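Local coordinates for endonuclease V (Bacillus subtilis, PDB 3GA2), which probably repairs deaminated DNA with the help of magnesium, nicking the duplex at the second phosphodiester bond 3' to a deoxyinosine, at residues R27-I39 and C192-I204. The protein carries 1 engineered substitution. Sequence-based numbering, arbitrary orientation.
Sequences RINLSPTIHPDSI and CGNYIDLDSSYQI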
loop_
_atom_site.group_PDB
_atom_site.type_symbol
_atom_site.label_atom_id
_atom_site.label_comp_id
_atom_site.label_asym_id
_atom_site.label_seq_id
_atom_site.Cartn_x
_atom_site.Cartn_y
_atom_site.Cartn_z
ATOM N N ARG A 27 -13.538 12.033 1.792
ATOM C CA ARG A 27 -12.647 12.819 0.943
ATOM C C ARG A 27 -11.956 11.945 -0.108
ATOM O O ARG A 27 -10.997 12.371 -0.750
ATOM C CB ARG A 27 -11.599 13.535 1.803
ATOM C CG ARG A 27 -12.182 14.578 2.751
ATOM C CD ARG A 27 -11.116 15.157 3.675
ATOM N NE ARG A 27 -9.988 15.712 2.928
ATOM C CZ ARG A 27 -8.899 16.234 3.485
ATOM N NH1 ARG A 27 -8.777 16.282 4.806
ATOM N NH2 ARG A 27 -7.923 16.702 2.719
ATOM N N ILE A 28 -12.450 10.724 -0.277
ATOM C CA ILE A 28 -11.880 9.806 -1.253
ATOM C C ILE A 28 -12.335 10.172 -2.659
ATOM O O ILE A 28 -13.517 10.422 -2.895
ATOM C CB ILE A 28 -12.292 8.350 -0.955
ATOM C CG1 ILE A 28 -11.657 7.913 0.366
ATOM C CG2 ILE A 28 -11.882 7.439 -2.109
ATOM C CD1 ILE A 28 -12.120 6.579 0.877
ATOM N N ASN A 29 -11.388 10.210 -3.586
ATOM C CA ASN A 29 -11.697 10.541 -4.964
ATOM C C ASN A 29 -11.005 9.591 -5.925
ATOM O O ASN A 29 -9.794 9.667 -6.123
ATOM C CB ASN A 29 -11.280 11.977 -5.274
ATOM C CG ASN A 29 -11.388 12.297 -6.746
ATOM O OD1 ASN A 29 -12.370 11.948 -7.392
ATOM N ND2 ASN A 29 -10.380 12.963 -7.285
ATOM N N LEU A 30 -11.791 8.706 -6.530
ATOM C CA LEU A 30 -11.273 7.720 -7.471
ATOM C C LEU A 30 -11.578 8.061 -8.922
ATOM O O LEU A 30 -11.655 7.171 -9.765
ATOM C CB LEU A 30 -11.853 6.344 -7.141
ATOM C CG LEU A 30 -11.195 5.507 -6.032
ATOM C CD1 LEU A 30 -10.486 6.374 -5.020
ATOM C CD2 LEU A 30 -12.246 4.631 -5.394
ATOM N N SER A 31 -11.737 9.346 -9.216
ATOM C CA SER A 31 -12.048 9.779 -10.575
ATOM C C SER A 31 -10.833 9.966 -11.484
ATOM O O SER A 31 -10.920 9.763 -12.695
ATOM C CB SER A 31 -12.825 11.090 -10.535
ATOM O OG SER A 31 -11.991 12.142 -10.085
ATOM N N PRO A 32 -9.686 10.364 -10.917
ATOM C CA PRO A 32 -8.495 10.565 -11.746
ATOM C C PRO A 32 -8.101 9.376 -12.634
ATOM O O PRO A 32 -8.058 8.229 -12.186
ATOM C CB PRO A 32 -7.427 10.913 -10.715
ATOM C CG PRO A 32 -8.220 11.649 -9.666
ATOM C CD PRO A 32 -9.422 10.758 -9.520
ATOM N N THR A 33 -7.829 9.667 -13.901
ATOM C CA THR A 33 -7.411 8.650 -14.853
ATOM C C THR A 33 -5.932 8.917 -15.095
ATOM O O THR A 33 -5.542 10.044 -15.389
ATOM C CB THR A 33 -8.193 8.756 -16.192
ATOM O OG1 THR A 33 -9.558 8.389 -15.979
ATOM C CG2 THR A 33 -7.599 7.828 -17.237
ATOM N N ILE A 34 -5.103 7.890 -14.956
ATOM C CA ILE A 34 -3.674 8.080 -15.147
ATOM C C ILE A 34 -3.072 6.945 -15.951
ATOM O O ILE A 34 -3.029 5.798 -15.502
ATOM C CB ILE A 34 -2.960 8.235 -13.772
ATOM C CG1 ILE A 34 -1.454 8.414 -13.960
ATOM C CG2 ILE A 34 -3.253 7.039 -12.900
ATOM C CD1 ILE A 34 -0.692 7.134 -14.204
ATOM N N HIS A 35 -2.621 7.276 -17.156
ATOM C CA HIS A 35 -2.019 6.296 -18.046
ATOM C C HIS A 35 -0.621 5.929 -17.596
ATOM O O HIS A 35 0.145 6.778 -17.137
ATOM C CB HIS A 35 -1.939 6.831 -19.479
ATOM C CG HIS A 35 -3.271 7.017 -20.130
ATOM N ND1 HIS A 35 -4.090 8.090 -19.855
ATOM C CD2 HIS A 35 -3.933 6.261 -21.037
ATOM C CE1 HIS A 35 -5.199 7.989 -20.565
ATOM N NE2 HIS A 35 -5.129 6.887 -21.291
ATOM N N PRO A 36 -0.271 4.648 -17.732
ATOM C CA PRO A 36 1.039 4.132 -17.349
ATOM C C PRO A 36 2.193 4.873 -18.019
ATOM O O PRO A 36 3.188 5.189 -17.375
ATOM C CB PRO A 36 0.962 2.672 -17.774
ATOM C CG PRO A 36 -0.480 2.349 -17.567
ATOM C CD PRO A 36 -1.165 3.556 -18.151
ATOM N N ASP A 37 2.075 5.166 -19.308
ATOM C CA ASP A 37 3.173 5.857 -19.970
ATOM C C ASP A 37 3.206 7.369 -19.782
ATOM O O ASP A 37 4.049 8.047 -20.368
ATOM C CB ASP A 37 3.202 5.525 -21.459
ATOM C CG ASP A 37 1.833 5.363 -22.037
ATOM O OD1 ASP A 37 0.944 6.177 -21.700
ATOM O OD2 ASP A 37 1.647 4.425 -22.842
ATOM N N SER A 38 2.309 7.903 -18.963
ATOM C CA SER A 38 2.305 9.336 -18.732
ATOM C C SER A 38 3.093 9.706 -17.472
ATOM O O SER A 38 3.297 10.882 -17.199
ATOM C CB SER A 38 0.869 9.862 -18.604
ATOM O OG SER A 38 0.352 9.595 -17.313
ATOM N N ILE A 39 3.538 8.715 -16.704
ATOM C CA ILE A 39 4.285 9.005 -15.476
ATOM C C ILE A 39 5.803 8.845 -15.588
ATOM O O ILE A 39 6.302 8.062 -16.397
ATOM C CB ILE A 39 3.794 8.136 -14.306
ATOM C CG1 ILE A 39 3.660 6.681 -14.760
ATOM C CG2 ILE A 39 2.485 8.699 -13.760
ATOM C CD1 ILE A 39 3.105 5.748 -13.706
ATOM N N CYS A 192 -7.902 0.553 -5.476
ATOM C CA CYS A 192 -7.409 1.899 -5.663
ATOM C C CYS A 192 -6.982 2.319 -4.274
ATOM O O CYS A 192 -7.464 1.780 -3.279
ATOM C CB CYS A 192 -8.522 2.850 -6.102
ATOM S SG CYS A 192 -9.139 2.614 -7.760
ATOM N N GLY A 193 -6.059 3.266 -4.215
ATOM C CA GLY A 193 -5.640 3.807 -2.939
ATOM C C GLY A 193 -6.522 5.041 -2.869
ATOM O O GLY A 193 -7.599 5.010 -2.275
ATOM N N ASN A 194 -6.074 6.123 -3.498
ATOM C CA ASN A 194 -6.852 7.362 -3.577
ATOM C C ASN A 194 -6.304 8.182 -4.738
ATOM O O ASN A 194 -5.144 8.023 -5.123
ATOM C CB ASN A 194 -6.776 8.163 -2.266
ATOM C CG ASN A 194 -7.811 9.286 -2.205
ATOM O OD1 ASN A 194 -8.768 9.302 -2.980
ATOM N ND2 ASN A 194 -7.625 10.222 -1.275
ATOM N N TYR A 195 -7.154 9.020 -5.325
ATOM C CA TYR A 195 -6.753 9.879 -6.434
ATOM C C TYR A 195 -6.438 9.129 -7.731
ATOM O O TYR A 195 -5.587 9.555 -8.514
ATOM C CB TYR A 195 -5.537 10.718 -6.023
ATOM C CG TYR A 195 -5.701 11.431 -4.700
ATOM C CD1 TYR A 195 -6.824 12.203 -4.440
ATOM C CD2 TYR A 195 -4.720 11.353 -3.720
ATOM C CE1 TYR A 195 -6.967 12.884 -3.230
ATOM C CE2 TYR A 195 -4.850 12.027 -2.511
ATOM C CZ TYR A 195 -5.971 12.791 -2.271
ATOM O OH TYR A 195 -6.084 13.468 -1.073
ATOM N N ILE A 196 -7.133 8.020 -7.961
ATOM C CA ILE A 196 -6.907 7.217 -9.158
ATOM C C ILE A 196 -8.046 6.208 -9.311
ATOM O O ILE A 196 -8.568 5.706 -8.313
ATOM C CB ILE A 196 -5.560 6.470 -9.039
ATOM C CG1 ILE A 196 -5.262 5.672 -10.303
ATOM C CG2 ILE A 196 -5.607 5.526 -7.834
ATOM C CD1 ILE A 196 -3.887 4.984 -10.264
ATOM N N ASP A 197 -8.434 5.915 -10.554
ATOM C CA ASP A 197 -9.508 4.957 -10.801
ATOM C C ASP A 197 -8.991 3.520 -10.859
ATOM O O ASP A 197 -7.781 3.279 -10.926
ATOM C CB ASP A 197 -10.279 5.299 -12.086
ATOM C CG ASP A 197 -9.409 5.296 -13.327
ATOM O OD1 ASP A 197 -8.400 4.575 -13.377
ATOM O OD2 ASP A 197 -9.754 6.019 -14.283
ATOM N N LEU A 198 -9.913 2.564 -10.814
ATOM C CA LEU A 198 -9.542 1.156 -10.834
ATOM C C LEU A 198 -8.822 0.756 -12.115
ATOM O O LEU A 198 -7.871 -0.021 -12.087
ATOM C CB LEU A 198 -10.782 0.279 -10.647
ATOM C CG LEU A 198 -10.476 -1.213 -10.479
ATOM C CD1 LEU A 198 -9.393 -1.391 -9.417
ATOM C CD2 LEU A 198 -11.749 -1.971 -10.081
ATOM N N ASP A 199 -9.282 1.292 -13.238
ATOM C CA ASP A 199 -8.681 0.985 -14.522
ATOM C C ASP A 199 -7.205 1.342 -14.541
ATOM O O ASP A 199 -6.372 0.551 -14.978
ATOM C CB ASP A 199 -9.389 1.751 -15.630
ATOM C CG ASP A 199 -9.269 1.067 -16.956
ATOM O OD1 ASP A 199 -9.915 0.009 -17.124
ATOM O OD2 ASP A 199 -8.537 1.570 -17.832
ATOM N N SER A 200 -6.883 2.543 -14.070
ATOM C CA SER A 200 -5.501 2.992 -14.054
ATOM C C SER A 200 -4.700 2.189 -13.041
ATOM O O SER A 200 -3.548 1.856 -13.289
ATOM C CB SER A 200 -5.428 4.484 -13.720
ATOM O OG SER A 200 -6.192 5.253 -14.646
ATOM N N SER A 201 -5.302 1.884 -11.895
ATOM C CA SER A 201 -4.609 1.107 -10.878
ATOM C C SER A 201 -4.215 -0.228 -11.479
ATOM O O SER A 201 -3.116 -0.730 -11.253
ATOM C CB SER A 201 -5.513 0.879 -9.667
ATOM O OG SER A 201 -5.748 2.090 -8.982
ATOM N N TYR A 202 -5.138 -0.796 -12.246
ATOM C CA TYR A 202 -4.922 -2.073 -12.907
ATOM C C TYR A 202 -3.844 -1.993 -13.985
ATOM O O TYR A 202 -2.968 -2.853 -14.054
ATOM C CB TYR A 202 -6.235 -2.569 -13.523
ATOM C CG TYR A 202 -6.067 -3.745 -14.460
ATOM C CD1 TYR A 202 -5.967 -3.549 -15.838
ATOM C CD2 TYR A 202 -5.991 -5.047 -13.972
ATOM C CE1 TYR A 202 -5.799 -4.618 -16.710
ATOM C CE2 TYR A 202 -5.821 -6.130 -14.837
ATOM C CZ TYR A 202 -5.727 -5.908 -16.203
ATOM O OH TYR A 202 -5.580 -6.974 -17.067
ATOM N N GLN A 203 -3.911 -0.964 -14.821
ATOM C CA GLN A 203 -2.939 -0.794 -15.902
ATOM C C GLN A 203 -1.530 -0.541 -15.393
ATOM O O GLN A 203 -0.560 -1.080 -15.932
ATOM C CB GLN A 203 -3.349 0.359 -16.818
ATOM C CG GLN A 203 -4.602 0.117 -17.645
ATOM C CD GLN A 203 -4.529 -1.152 -18.476
ATOM O OE1 GLN A 203 -3.488 -1.480 -19.046
ATOM N NE2 GLN A 203 -5.648 -1.865 -18.563
ATOM N N ILE A 204 -1.411 0.298 -14.370
ATOM C CA ILE A 204 -0.104 0.595 -13.802
ATOM C C ILE A 204 0.471 -0.661 -13.147
ATOM O O ILE A 204 1.656 -0.957 -13.298
ATOM C CB ILE A 204 -0.188 1.727 -12.750
ATOM C CG1 ILE A 204 -0.568 3.047 -13.433
ATOM C CG2 ILE A 204 1.149 1.869 -12.028
ATOM C CD1 ILE A 204 -0.707 4.224 -12.476
#
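The N-cap of helix 198-207, Asp-197, is tied together with Ser-200 of the first turn to the loop residues Pro-32, Thr-33 and Ile-34. OD1 of Asp-197 receives Ser-200 N at 2.6 Å, nearly along its C-O axis, and also takes the Ser-200 hydroxyl from the syn side, out of the carboxylate plane. The other oxygen, OD2, is met by Thr-33 OG1 at 2.9 Å, while Asp-197 N reaches Pro-32 O. Since its proton goes to the carboxylate, Ser-200 OG can accept Ile-34 N at 2.9 Å in a nearly straight bond (168°), making it a relay between cap and loop. With an alanine in place of Asp-197, the first-turn amide of Ser-200 and the hydroxyl of Thr-33 would probably lose their acceptor, and Ser-200 OG would be freer to turn away from Ile-34 N.

In the RNase H-like fold of endonuclease V, the loop between helix 14-25 and strand 41-52 thus runs along the end of strand 188-194 and the helix that follows it. At the strand end, Asn-194, part of a classic beta bulge opposite Thr-140, turns its side-chain OD1 to Asn-29 N (2.8 Å, 169°), in the carbonyl plane. Leu-30 lays CG against Cys-192 CB at 3.8 Å.

Farther along, Ile-34 fits tightly between strand exit and helix. With CG1 anti to the backbone N (chi1 179°), its CG2 sits between N and the carbonyl carbon and presses on Ile-196 CD1 at 3.4 Å, and its CD1 meets Ile-204 CD1 equally closely, the two side chains crossing at about a right angle. Ile-196 and Ile-204 both rest on Ile-141 of strand 140-144, and the ring of Pro-36 brings CG to within 3.6 Å of Gln-203 CB.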